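Geranyltranstransferase (Stenotrophomonas maltophilia, PDB 7LBJ) probably joins isopentenyl diphosphate to allylic diphosphates to make farnesyl or longer prenyl diphosphates, a magnesium-dependent step of isoprenoid biosynthesis. Local coordinates at residues A[90-94]-A[95-99]; A[150-154]-A[155-159]; A[177-180]-A[181-185]; A[222-225]-A[226-229]; A[258-261]-A[262-266]. One frame throughout, in Å; residues are numbered along the deposited sequence. Where two conformers were deposited one is given.

Overall arrangement
All five contacts are local and follow one another along the chain without nesting or crossing. Contact 1 closes the turn after helix 75-92, and contact 2 closes the short link between helices 140-154 and 159-168; both touch the second subunit. Contacts 3 and 4 each join successive turns within helices 176-201 and 206-233, and contact 5 spans the one-residue break before helix 260-277. Contact 2 meets contact 3 where L185 packs on the 155-159 loop, contact 3 meets contact 4 at H183 and Q224, and contact 4 meets contact 5 where V225 and I229 lie against A263. Contact 1 touches none of the others; the nearest centre, that of contact 2, is about 19 Å away.

Contact 1 (A[90-94]-A[95-99]); sequences VHDDL and PAMDD
Backbone bonds fold the chain here, M97, D98 and D99 being held by carbonyls of D92 and L94. D98 N meets D92 O at 2.7 Å, almost in line with the carbonyl. L94 O is gripped twice, by M97 N at 2.8 Å and by D99 N at 2.9 Å, from opposite faces of its plane. The first of these closes a type I turn from L94 to M97, where P95 fits the second position by fixing the phi the turn needs.

M97 has a flexible chain that bends at chi2 (-91°) and chi3 to fold back over the helix end, laying its CH groups against oxygens. Its CG lies 3.3 Å from H91 O, and its CE reaches D92 OD1 at 3.4 Å. The apolar contact is L94 CB to M97 CG at 4.3 Å.

Among the acids, D92 OD2 and D98 OD2 stand 4.5 Å apart. D92 OD1 is hydrogen-bonded to Q163, D93 makes a salt bridge to R103, and H91 bonds to D123 of the second subunit. The sequence DDLPAMD is the first aspartate-rich motif of the prenyl synthases. Gathering carboxylates on one hydrogen-bonded turn is consistent with the family's use of this motif to hold magnesium and diphosphate.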
loop_
_atom_site.group_PDB
_atom_site.type_symbol
_atom_site.label_atom_id
_atom_site.label_comp_id
_atom_site.label_asym_id
_atom_site.label_seq_id
_atom_site.Cartn_x
_atom_site.Cartn_y
_atom_site.Cartn_z
ATOM N N VAL A 90 -0.493 13.285 -1.297
ATOM C CA VAL A 90 -1.352 13.553 -0.146
ATOM C C VAL A 90 -0.541 13.499 1.132
ATOM O O VAL A 90 -0.667 14.368 2.006
ATOM C CB VAL A 90 -2.529 12.560 -0.101
ATOM C CG1 VAL A 90 -3.294 12.707 1.223
ATOM C CG2 VAL A 90 -3.448 12.818 -1.248
ATOM N N HIS A 91 0.316 12.481 1.263
ATOM C CA HIS A 91 1.154 12.397 2.455
ATOM C C HIS A 91 2.267 13.447 2.441
ATOM O O HIS A 91 2.528 14.081 3.471
ATOM C CB HIS A 91 1.719 10.980 2.592
ATOM C CG HIS A 91 0.699 9.989 3.048
ATOM N ND1 HIS A 91 1.005 8.670 3.318
ATOM C CD2 HIS A 91 -0.637 10.121 3.261
ATOM C CE1 HIS A 91 -0.100 8.038 3.691
ATOM N NE2 HIS A 91 -1.105 8.898 3.682
ATOM N N ASP A 92 2.920 13.654 1.288
ATOM C CA ASP A 92 3.962 14.682 1.174
ATOM C C ASP A 92 3.480 16.054 1.638
ATOM O O ASP A 92 4.254 16.822 2.223
ATOM C CB ASP A 92 4.455 14.804 -0.276
ATOM C CG ASP A 92 5.500 13.763 -0.642
ATOM O OD1 ASP A 92 5.886 12.960 0.241
ATOM O OD2 ASP A 92 5.933 13.753 -1.824
ATOM N N ASP A 93 2.224 16.402 1.345
ATOM C CA ASP A 93 1.741 17.748 1.646
ATOM C C ASP A 93 1.491 17.971 3.126
ATOM O O ASP A 93 1.317 19.125 3.533
ATOM C CB ASP A 93 0.441 18.043 0.892
ATOM C CG ASP A 93 0.657 18.260 -0.588
ATOM O OD1 ASP A 93 1.786 18.645 -0.967
ATOM O OD2 ASP A 93 -0.296 18.042 -1.375
ATOM N N LEU A 94 1.454 16.906 3.921
ATOM C CA LEU A 94 1.092 17.009 5.327
ATOM C C LEU A 94 2.020 17.963 6.077
ATOM O O LEU A 94 3.207 18.094 5.739
ATOM C CB LEU A 94 1.148 15.632 5.992
ATOM C CG LEU A 94 0.042 14.689 5.541
ATOM C CD1 LEU A 94 0.311 13.290 6.091
ATOM C CD2 LEU A 94 -1.310 15.194 6.030
ATOM N N PRO A 95 1.510 18.616 7.123
ATOM C CA PRO A 95 2.357 19.523 7.915
ATOM C C PRO A 95 3.656 18.886 8.427
ATOM O O PRO A 95 4.684 19.574 8.495
ATOM C CB PRO A 95 1.425 19.939 9.063
ATOM C CG PRO A 95 0.058 19.806 8.506
ATOM C CD PRO A 95 0.101 18.642 7.550
ATOM N N ALA A 96 3.653 17.599 8.778
ATOM C CA ALA A 96 4.878 16.975 9.271
ATOM C C ALA A 96 5.871 16.692 8.153
ATOM O O ALA A 96 7.042 16.424 8.436
ATOM C CB ALA A 96 4.558 15.670 10.017
ATOM N N MET A 97 5.428 16.751 6.900
ATOM C CA MET A 97 6.265 16.491 5.738
ATOM C C MET A 97 6.612 17.812 5.060
ATOM O O MET A 97 7.355 18.612 5.632
ATOM C CB MET A 97 5.549 15.537 4.780
ATOM C CG MET A 97 5.140 14.223 5.436
ATOM S SD MET A 97 6.436 12.967 5.274
ATOM C CE MET A 97 6.153 12.404 3.603
ATOM N N ASP A 98 6.080 18.065 3.856
ATOM C CA ASP A 98 6.400 19.317 3.157
ATOM C C ASP A 98 5.520 20.480 3.570
ATOM O O ASP A 98 5.854 21.628 3.246
ATOM C CB ASP A 98 6.271 19.160 1.641
ATOM C CG ASP A 98 7.374 18.331 1.044
ATOM O OD1 ASP A 98 8.481 18.285 1.635
ATOM O OD2 ASP A 98 7.126 17.735 -0.028
ATOM N N ASP A 99 4.382 20.210 4.215
ATOM C CA ASP A 99 3.548 21.251 4.809
ATOM C C ASP A 99 3.072 22.245 3.746
ATOM O O ASP A 99 3.338 23.447 3.816
ATOM C CB ASP A 99 4.310 21.957 5.934
ATOM C CG ASP A 99 3.447 22.932 6.711
ATOM O OD1 ASP A 99 2.211 22.799 6.659
ATOM O OD2 ASP A 99 4.014 23.837 7.364
#

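Contact 2 (A[150-154]-A[155-159]); sequences LAHAS and GASGM
S154 and G155 join in a tight link between two successive helices: helix 140-154 ends, a type I beta turn runs from G155 to G158, and helix 159-168 starts at M159, with G158 as its N-cap. The inner side is tight. G155 N reaches A151 O at 3.2 Å, and M159 N is bound to A153 O at 2.9 Å. The same carbonyl is approached by G158 CA at 3.3 Å in a CA-H...O contact. Glycine at 158 fits, because a beta carbon there would run into A153 O. S154 holds OG beside the backbone N (chi1 -58°), which points it back to bond L150 O at 2.7 Å and lets a polar group be buried. M159 lays CB on S154 O and packs against Y87, while A151 and S154 lean on G131 and T127 of the second subunit.

The outer side is loose and wet. H152 and S157, polar and exposed, are at home on the solvent side; in one histidine conformer S157 CB lies 3.9 Å from H152 NE2, obliquely to the ring. One water donates to H152 O and accepts from S157 N. A second donates to two carbonyls, H152 O at 3.2 Å and S157 O at 3.1 Å.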
loop_
_atom_site.group_PDB
_atom_site.type_symbol
_atom_site.label_atom_id
_atom_site.label_comp_id
_atom_site.label_asym_id
_atom_site.label_seq_id
_atom_site.Cartn_x
_atom_site.Cartn_y
_atom_site.Cartn_z
ATOM N N LEU A 150 5.406 -2.717 -9.394
ATOM C CA LEU A 150 4.888 -1.542 -8.698
ATOM C C LEU A 150 5.329 -1.527 -7.241
ATOM O O LEU A 150 5.686 -0.467 -6.706
ATOM C CB LEU A 150 3.357 -1.512 -8.788
ATOM C CG LEU A 150 2.730 -0.229 -8.244
ATOM C CD1 LEU A 150 3.132 0.982 -9.116
ATOM C CD2 LEU A 150 1.201 -0.400 -8.237
ATOM N N ALA A 151 5.317 -2.690 -6.582
ATOM C CA ALA A 151 5.744 -2.735 -5.184
ATOM C C ALA A 151 7.212 -2.360 -5.050
ATOM O O ALA A 151 7.592 -1.584 -4.161
ATOM C CB ALA A 151 5.509 -4.123 -4.595
ATOM N N HIS A 152 8.065 -2.919 -5.911
ATOM C CA HIS A 152 9.491 -2.601 -5.816
ATOM C C HIS A 152 9.737 -1.114 -6.017
ATOM O O HIS A 152 10.574 -0.510 -5.322
ATOM C CB HIS A 152 10.310 -3.395 -6.835
ATOM C CG HIS A 152 11.785 -3.143 -6.731
ATOM N ND1 HIS A 152 12.498 -2.458 -7.691
ATOM C CD2 HIS A 152 12.677 -3.466 -5.763
ATOM C CE1 HIS A 152 13.764 -2.377 -7.325
ATOM N NE2 HIS A 152 13.901 -2.981 -6.159
ATOM N N ALA A 153 9.023 -0.502 -6.956
ATOM C CA ALA A 153 9.237 0.898 -7.271
ATOM C C ALA A 153 8.606 1.850 -6.260
ATOM O O ALA A 153 8.994 3.024 -6.213
ATOM C CB ALA A 153 8.694 1.194 -8.672
ATOM N N SER A 154 7.644 1.390 -5.470
ATOM C CA SER A 154 6.882 2.288 -4.616
ATOM C C SER A 154 7.320 2.288 -3.164
ATOM O O SER A 154 7.005 3.240 -2.451
ATOM C CB SER A 154 5.404 1.923 -4.670
ATOM O OG SER A 154 4.938 1.995 -6.001
ATOM N N GLY A 155 8.016 1.259 -2.704
ATOM C CA GLY A 155 8.308 1.113 -1.286
ATOM C C GLY A 155 9.651 1.682 -0.881
ATOM O O GLY A 155 10.172 2.618 -1.500
ATOM N N ALA A 156 10.227 1.099 0.190
ATOM C CA ALA A 156 11.480 1.619 0.727
ATOM C C ALA A 156 12.627 1.532 -0.271
ATOM O O ALA A 156 13.610 2.273 -0.128
ATOM C CB ALA A 156 11.867 0.871 2.004
ATOM N N SER A 157 12.540 0.638 -1.262
ATOM C CA SER A 157 13.550 0.573 -2.323
ATOM C C SER A 157 13.286 1.557 -3.453
ATOM O O SER A 157 14.143 1.707 -4.332
ATOM C CB SER A 157 13.631 -0.836 -2.923
ATOM O OG SER A 157 13.920 -1.794 -1.928
ATOM N N GLY A 158 12.127 2.203 -3.459
ATOM C CA GLY A 158 11.803 3.190 -4.469
ATOM C C GLY A 158 11.252 4.456 -3.847
ATOM O O GLY A 158 11.905 5.093 -3.005
ATOM N N MET A 159 10.017 4.788 -4.219
ATOM C CA MET A 159 9.440 6.090 -3.904
ATOM C C MET A 159 9.540 6.435 -2.422
ATOM O O MET A 159 10.001 7.526 -2.062
ATOM C CB MET A 159 7.978 6.122 -4.359
ATOM C CG MET A 159 7.293 7.460 -4.136
ATOM S SD MET A 159 5.556 7.308 -4.626
ATOM C CE MET A 159 4.941 6.321 -3.249
HETATM O O HOH W 1 10.292 -0.848 -2.543
HETATM O O HOH W 2 12.887 0.887 -6.995
#

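Contact 3 (A[177-180]-A[181-185]); sequences AALT and RMHAL
L179 and H183 lie side by side and point the same way, one turn apart on a continuous helix. The leucine has its CG opposite the backbone nitrogen (chi1 -172°), and chi2 then swings CD1 against the imidazole, 3.7 Å from H183 NE2. Its CG meets the same ring at CD2, 3.9 Å away. H183 takes a different staggered position, chi1 -73°, with CG opposite its own carbonyl carbon; this brings ring atom CD2 back to within 3.2 Å of L179 O, obliquely to the ring. A branched, apolar leucine fits here, packing CG and CD1 on the ring while itself buried against F254 and L257.

The four residues 177-180 accept from 181-184 in regular alpha-helical order. H183 N to L179 O, at 3.0 Å and 170°, is the straightest of these bonds. They belong to the first turns of helix 176-201 in the all-alpha prenyl synthase fold, and helix 254-258 lies over its L179 face.

T180 sends OG1 back to L176 O, a common way to satisfy a helix hydroxyl, and packs on F254. R181 sets CB against A177 O at 3.5 Å. Its chain bends at chi2 and carries the guanidinium outward, as befits a long charged residue. M182 packs toward L165; in one of two conformers a bend at chi3 places CE over one face of the H183 ring, offset toward the rim, and 4.0 Å from L179 CD1.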
loop_
_atom_site.group_PDB
_atom_site.type_symbol
_atom_site.label_atom_id
_atom_site.label_comp_id
_atom_site.label_asym_id
_atom_site.label_seq_id
_atom_site.Cartn_x
_atom_site.Cartn_y
_atom_site.Cartn_z
ATOM N N ALA A 177 26.029 13.511 -6.280
ATOM C CA ALA A 177 25.775 12.071 -6.225
ATOM C C ALA A 177 24.543 11.764 -5.385
ATOM O O ALA A 177 23.675 10.984 -5.796
ATOM C CB ALA A 177 26.998 11.341 -5.673
ATOM N N ALA A 178 24.435 12.393 -4.215
ATOM C CA ALA A 178 23.334 12.089 -3.306
ATOM C C ALA A 178 22.004 12.612 -3.839
ATOM O O ALA A 178 20.968 11.950 -3.705
ATOM C CB ALA A 178 23.629 12.683 -1.926
ATOM N N LEU A 179 22.012 13.821 -4.401
ATOM C CA LEU A 179 20.805 14.392 -4.995
ATOM C C LEU A 179 20.284 13.503 -6.113
ATOM O O LEU A 179 19.076 13.216 -6.203
ATOM C CB LEU A 179 21.128 15.800 -5.514
ATOM C CG LEU A 179 19.979 16.672 -6.002
ATOM C CD1 LEU A 179 19.028 16.929 -4.840
ATOM C CD2 LEU A 179 20.530 17.979 -6.571
ATOM N N THR A 180 21.194 13.040 -6.973
ATOM C CA THR A 180 20.793 12.192 -8.094
ATOM C C THR A 180 20.209 10.875 -7.598
ATOM O O THR A 180 19.173 10.407 -8.098
ATOM C CB THR A 180 22.010 11.955 -8.997
ATOM O OG1 THR A 180 22.503 13.222 -9.471
ATOM C CG2 THR A 180 21.639 11.087 -10.174
ATOM N N ARG A 181 20.860 10.269 -6.606
ATOM C CA ARG A 181 20.359 9.028 -6.018
ATOM C C ARG A 181 18.986 9.231 -5.384
ATOM O O ARG A 181 18.085 8.391 -5.543
ATOM C CB ARG A 181 21.376 8.523 -4.991
ATOM C CG ARG A 181 20.976 7.225 -4.315
ATOM C CD ARG A 181 20.825 6.109 -5.345
ATOM N NE ARG A 181 20.156 4.947 -4.773
ATOM C CZ ARG A 181 20.760 4.022 -4.044
ATOM N NH1 ARG A 181 22.062 4.081 -3.794
ATOM N NH2 ARG A 181 20.039 3.013 -3.547
ATOM N N MET A 182 18.813 10.325 -4.641
ATOM C CA MET A 182 17.517 10.609 -4.029
ATOM C C MET A 182 16.422 10.706 -5.086
ATOM O O MET A 182 15.360 10.080 -4.964
ATOM C CB MET A 182 17.586 11.900 -3.205
ATOM C CG MET A 182 16.231 12.325 -2.604
ATOM S SD MET A 182 16.114 14.063 -2.091
ATOM C CE MET A 182 15.838 14.869 -3.670
ATOM N N HIS A 183 16.660 11.480 -6.149
ATOM C CA HIS A 183 15.641 11.592 -7.192
ATOM C C HIS A 183 15.387 10.252 -7.877
ATOM O O HIS A 183 14.250 9.946 -8.239
ATOM C CB HIS A 183 16.039 12.661 -8.222
ATOM C CG HIS A 183 15.914 14.063 -7.705
ATOM N ND1 HIS A 183 14.724 14.579 -7.235
ATOM C CD2 HIS A 183 16.825 15.059 -7.591
ATOM C CE1 HIS A 183 14.911 15.826 -6.839
ATOM N NE2 HIS A 183 16.176 16.144 -7.052
ATOM N N ALA A 184 16.432 9.441 -8.074
ATOM C CA ALA A 184 16.230 8.141 -8.709
ATOM C C ALA A 184 15.220 7.296 -7.944
ATOM O O ALA A 184 14.469 6.522 -8.550
ATOM C CB ALA A 184 17.554 7.384 -8.824
ATOM N N LEU A 185 15.223 7.387 -6.604
ATOM C CA LEU A 185 14.254 6.639 -5.798
ATOM C C LEU A 185 12.933 7.390 -5.685
ATOM O O LEU A 185 11.857 6.799 -5.850
ATOM C CB LEU A 185 14.800 6.370 -4.393
ATOM C CG LEU A 185 15.697 5.147 -4.204
ATOM C CD1 LEU A 185 17.049 5.439 -4.785
ATOM C CD2 LEU A 185 15.817 4.780 -2.719
#

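Contact 4 (A[222-225]-A[226-229]); sequences AFQV and RDDI
D228 and Q224 are one turn apart, and the aspartate can be followed outward from the helix. Its CB rests on V225 O at 3.5 Å. Its CG, opposite the backbone carbonyl carbon (chi1 -81°), lies 3.6 Å from Q224 O, the oxygen that also accepts D228 N. At the tip the two oxygens part: OD1 takes a weak bond from Q224 NE2 at 3.2 Å, and OD2 is bound by F254 N. Q224 bends at chi2 to arrive there, its amide steeply turned against the carboxylate. Short, two-armed aspartate works here because partners stand close on two sides.

D227 holds OD1 over one face of the F223 ring, while OD2 lies off the rim, 3.7 Å from CE2, the planes 57° apart. The same OD1 makes a salt bridge to R298, which also forms a cation-pi contact with F223; the arginine's charge probably makes a carboxylate over the ring tolerable. On the buried side, branched V225 and I229 touch, CG1 to CD1, at 4.0 Å and face helix 260-277.

Both aspartates and F223-Q224 belong to the FQxxDD sequence. This is the second aspartate-rich motif of trans-prenyl synthases, which in relatives helps hold magnesium.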
loop_
_atom_site.group_PDB
_atom_site.type_symbol
_atom_site.label_atom_id
_atom_site.label_comp_id
_atom_site.label_asym_id
_atom_site.label_seq_id
_atom_site.Cartn_x
_atom_site.Cartn_y
_atom_site.Cartn_z
ATOM N N ALA A 222 15.387 13.731 -16.280
ATOM C CA ALA A 222 15.146 14.923 -17.082
ATOM C C ALA A 222 14.010 15.755 -16.511
ATOM O O ALA A 222 14.104 16.987 -16.430
ATOM C CB ALA A 222 14.850 14.535 -18.537
ATOM N N PHE A 223 12.916 15.101 -16.124
ATOM C CA PHE A 223 11.777 15.824 -15.575
ATOM C C PHE A 223 12.199 16.663 -14.372
ATOM O O PHE A 223 11.787 17.819 -14.223
ATOM C CB PHE A 223 10.696 14.807 -15.196
ATOM C CG PHE A 223 9.364 15.404 -14.899
ATOM C CD1 PHE A 223 8.460 15.647 -15.923
ATOM C CD2 PHE A 223 8.988 15.691 -13.590
ATOM C CE1 PHE A 223 7.198 16.181 -15.653
ATOM C CE2 PHE A 223 7.729 16.240 -13.310
ATOM C CZ PHE A 223 6.835 16.483 -14.347
ATOM N N GLN A 224 13.049 16.103 -13.516
ATOM C CA GLN A 224 13.438 16.808 -12.301
ATOM C C GLN A 224 14.440 17.931 -12.575
ATOM O O GLN A 224 14.361 18.992 -11.951
ATOM C CB GLN A 224 14.013 15.814 -11.291
ATOM C CG GLN A 224 14.375 16.461 -9.975
ATOM C CD GLN A 224 13.161 17.034 -9.266
ATOM O OE1 GLN A 224 12.092 16.427 -9.281
ATOM N NE2 GLN A 224 13.315 18.221 -8.663
ATOM N N VAL A 225 15.404 17.714 -13.473
ATOM C CA VAL A 225 16.312 18.804 -13.856
ATOM C C VAL A 225 15.516 19.975 -14.429
ATOM O O VAL A 225 15.739 21.140 -14.067
ATOM C CB VAL A 225 17.370 18.292 -14.850
ATOM C CG1 VAL A 225 18.260 19.437 -15.342
ATOM C CG2 VAL A 225 18.230 17.192 -14.199
ATOM N N ARG A 226 14.562 19.683 -15.324
ATOM C CA ARG A 226 13.710 20.737 -15.882
ATOM C C ARG A 226 12.964 21.480 -14.783
ATOM O O ARG A 226 12.869 22.717 -14.809
ATOM C CB ARG A 226 12.711 20.136 -16.883
ATOM C CG ARG A 226 11.704 21.145 -17.478
ATOM C CD ARG A 226 12.430 22.360 -18.037
ATOM N NE ARG A 226 11.575 23.254 -18.813
ATOM C CZ ARG A 226 11.968 24.423 -19.308
ATOM N NH1 ARG A 226 13.197 24.885 -19.102
ATOM N NH2 ARG A 226 11.113 25.145 -20.027
ATOM N N ASP A 227 12.399 20.737 -13.827
ATOM C CA ASP A 227 11.680 21.355 -12.716
ATOM C C ASP A 227 12.582 22.315 -11.957
ATOM O O ASP A 227 12.186 23.445 -11.646
ATOM C CB ASP A 227 11.135 20.276 -11.775
ATOM C CG ASP A 227 9.730 19.798 -12.157
ATOM O OD1 ASP A 227 9.235 20.167 -13.244
ATOM O OD2 ASP A 227 9.124 19.046 -11.364
ATOM N N ASP A 228 13.811 21.877 -11.659
ATOM C CA ASP A 228 14.768 22.736 -10.969
ATOM C C ASP A 228 15.042 24.006 -11.754
ATOM O O ASP A 228 15.091 25.102 -11.181
ATOM C CB ASP A 228 16.080 21.988 -10.736
ATOM C CG ASP A 228 16.032 21.084 -9.536
ATOM O OD1 ASP A 228 14.934 20.918 -8.952
ATOM O OD2 ASP A 228 17.097 20.548 -9.168
ATOM N N ILE A 229 15.240 23.876 -13.067
ATOM C CA ILE A 229 15.493 25.055 -13.891
ATOM C C ILE A 229 14.302 26.003 -13.843
ATOM O O ILE A 229 14.465 27.227 -13.715
ATOM C CB ILE A 229 15.842 24.636 -15.333
ATOM C CG1 ILE A 229 17.225 23.986 -15.374
ATOM C CG2 ILE A 229 15.816 25.846 -16.265
ATOM C CD1 ILE A 229 17.479 23.189 -16.634
#

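Contact 5 (A[258-261]-A[262-266]); sequences LGMD and GAKAQ
A water molecule ties L258 to G262, donating to L258 O at 2.8 Å and accepting from G262 N at 3.0 Å. It serves the carbonyl that ends one helix and an amide in the first turn of the next. G262 has the room it needs at this corner, where a beta carbon would crowd L258 O.

L258 also reaches forward with its side chain. CD1 lies 3.3 Å from Q266 OE1, the two chains crossing at about a right angle. Q266 runs fully extended to get there, its CG opposite the backbone nitrogen, and it packs on F254 and V225 as well.

The break itself is at G259, with phi 82°, a value that glycine adopts easily. It leaves helix 254-258 and serves as N-cap of helix 260-277, so that two helices of the all-alpha prenyl synthase fold meet with one residue between them. Regular bonding then begins: A263 N reaches G259 O at 3.0 Å, and K264 N and A265 N bind M260 O and D261 O in turn. A263, small and buried, packs against P255. D261, in the opening turn, is an acid near a helix N terminus, where the helix dipole would probably favour it.

M260 and K264 touch through the thioether and the lysine methylenes. The methionine bends at chi2 and chi3, bringing SD 4.1 Å from K264 CE, and it packs on I229 and V232. K264 sets its CG 3.5 Å from M260 O and extends from there, its NZ making a long, weak ion pair with E233.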
loop_
_atom_site.group_PDB
_atom_site.type_symbol
_atom_site.label_atom_id
_atom_site.label_comp_id
_atom_site.label_asym_id
_atom_site.label_seq_id
_atom_site.Cartn_x
_atom_site.Cartn_y
_atom_site.Cartn_z
ATOM N N LEU A 258 25.455 22.782 -10.207
ATOM C CA LEU A 258 26.144 22.796 -11.491
ATOM C C LEU A 258 26.277 24.185 -12.087
ATOM O O LEU A 258 26.999 24.341 -13.073
ATOM C CB LEU A 258 25.416 21.902 -12.495
ATOM C CG LEU A 258 25.417 20.417 -12.140
ATOM C CD1 LEU A 258 24.398 19.697 -13.015
ATOM C CD2 LEU A 258 26.802 19.849 -12.321
ATOM N N GLY A 259 25.603 25.187 -11.524
ATOM C CA GLY A 259 25.415 26.430 -12.248
ATOM C C GLY A 259 24.247 26.285 -13.202
ATOM O O GLY A 259 23.888 25.167 -13.593
ATOM N N MET A 260 23.613 27.401 -13.570
ATOM C CA MET A 260 22.430 27.308 -14.420
ATOM C C MET A 260 22.792 26.776 -15.805
ATOM O O MET A 260 22.116 25.886 -16.334
ATOM C CB MET A 260 21.743 28.671 -14.512
ATOM C CG MET A 260 20.519 28.683 -15.402
ATOM S SD MET A 260 19.252 27.473 -14.945
ATOM C CE MET A 260 18.812 28.062 -13.339
ATOM N N ASP A 261 23.861 27.312 -16.405
ATOM C CA ASP A 261 24.343 26.781 -17.680
ATOM C C ASP A 261 24.629 25.280 -17.602
ATOM O O ASP A 261 24.326 24.526 -18.540
ATOM C CB ASP A 261 25.598 27.534 -18.109
ATOM C CG ASP A 261 25.282 28.900 -18.687
ATOM O OD1 ASP A 261 24.095 29.295 -18.689
ATOM O OD2 ASP A 261 26.222 29.572 -19.142
ATOM N N GLY A 262 25.226 24.826 -16.500
ATOM C CA GLY A 262 25.550 23.411 -16.379
ATOM C C GLY A 262 24.313 22.533 -16.316
ATOM O O GLY A 262 24.279 21.448 -16.904
ATOM N N ALA A 263 23.277 22.996 -15.611
ATOM C CA ALA A 263 22.044 22.217 -15.515
ATOM C C ALA A 263 21.308 22.195 -16.850
ATOM O O ALA A 263 20.694 21.185 -17.210
ATOM C CB ALA A 263 21.137 22.790 -14.419
ATOM N N LYS A 264 21.346 23.306 -17.595
ATOM C CA LYS A 264 20.737 23.307 -18.923
ATOM C C LYS A 264 21.460 22.338 -19.851
ATOM O O LYS A 264 20.822 21.612 -20.624
ATOM C CB LYS A 264 20.731 24.724 -19.504
ATOM C CG LYS A 264 19.667 25.636 -18.887
ATOM C CD LYS A 264 19.724 27.037 -19.509
ATOM C CE LYS A 264 18.618 27.927 -18.974
ATOM N NZ LYS A 264 18.773 29.346 -19.438
ATOM N N ALA A 265 22.790 22.272 -19.748
ATOM C CA ALA A 265 23.541 21.298 -20.530
ATOM C C ALA A 265 23.188 19.875 -20.114
ATOM O O ALA A 265 23.068 18.987 -20.967
ATOM C CB ALA A 265 25.049 21.548 -20.386
ATOM N N GLN A 266 23.038 19.637 -18.806
ATOM C CA GLN A 266 22.594 18.330 -18.310
ATOM C C GLN A 266 21.249 17.943 -18.915
ATOM O O GLN A 266 21.062 16.807 -19.375
ATOM C CB GLN A 266 22.494 18.367 -16.786
ATOM C CG GLN A 266 22.030 17.056 -16.131
ATOM C CD GLN A 266 21.803 17.203 -14.636
ATOM O OE1 GLN A 266 21.571 18.310 -14.136
ATOM N NE2 GLN A 266 21.857 16.086 -13.912
HETATM O O HOH W 3 27.378 26.277 -15.000
#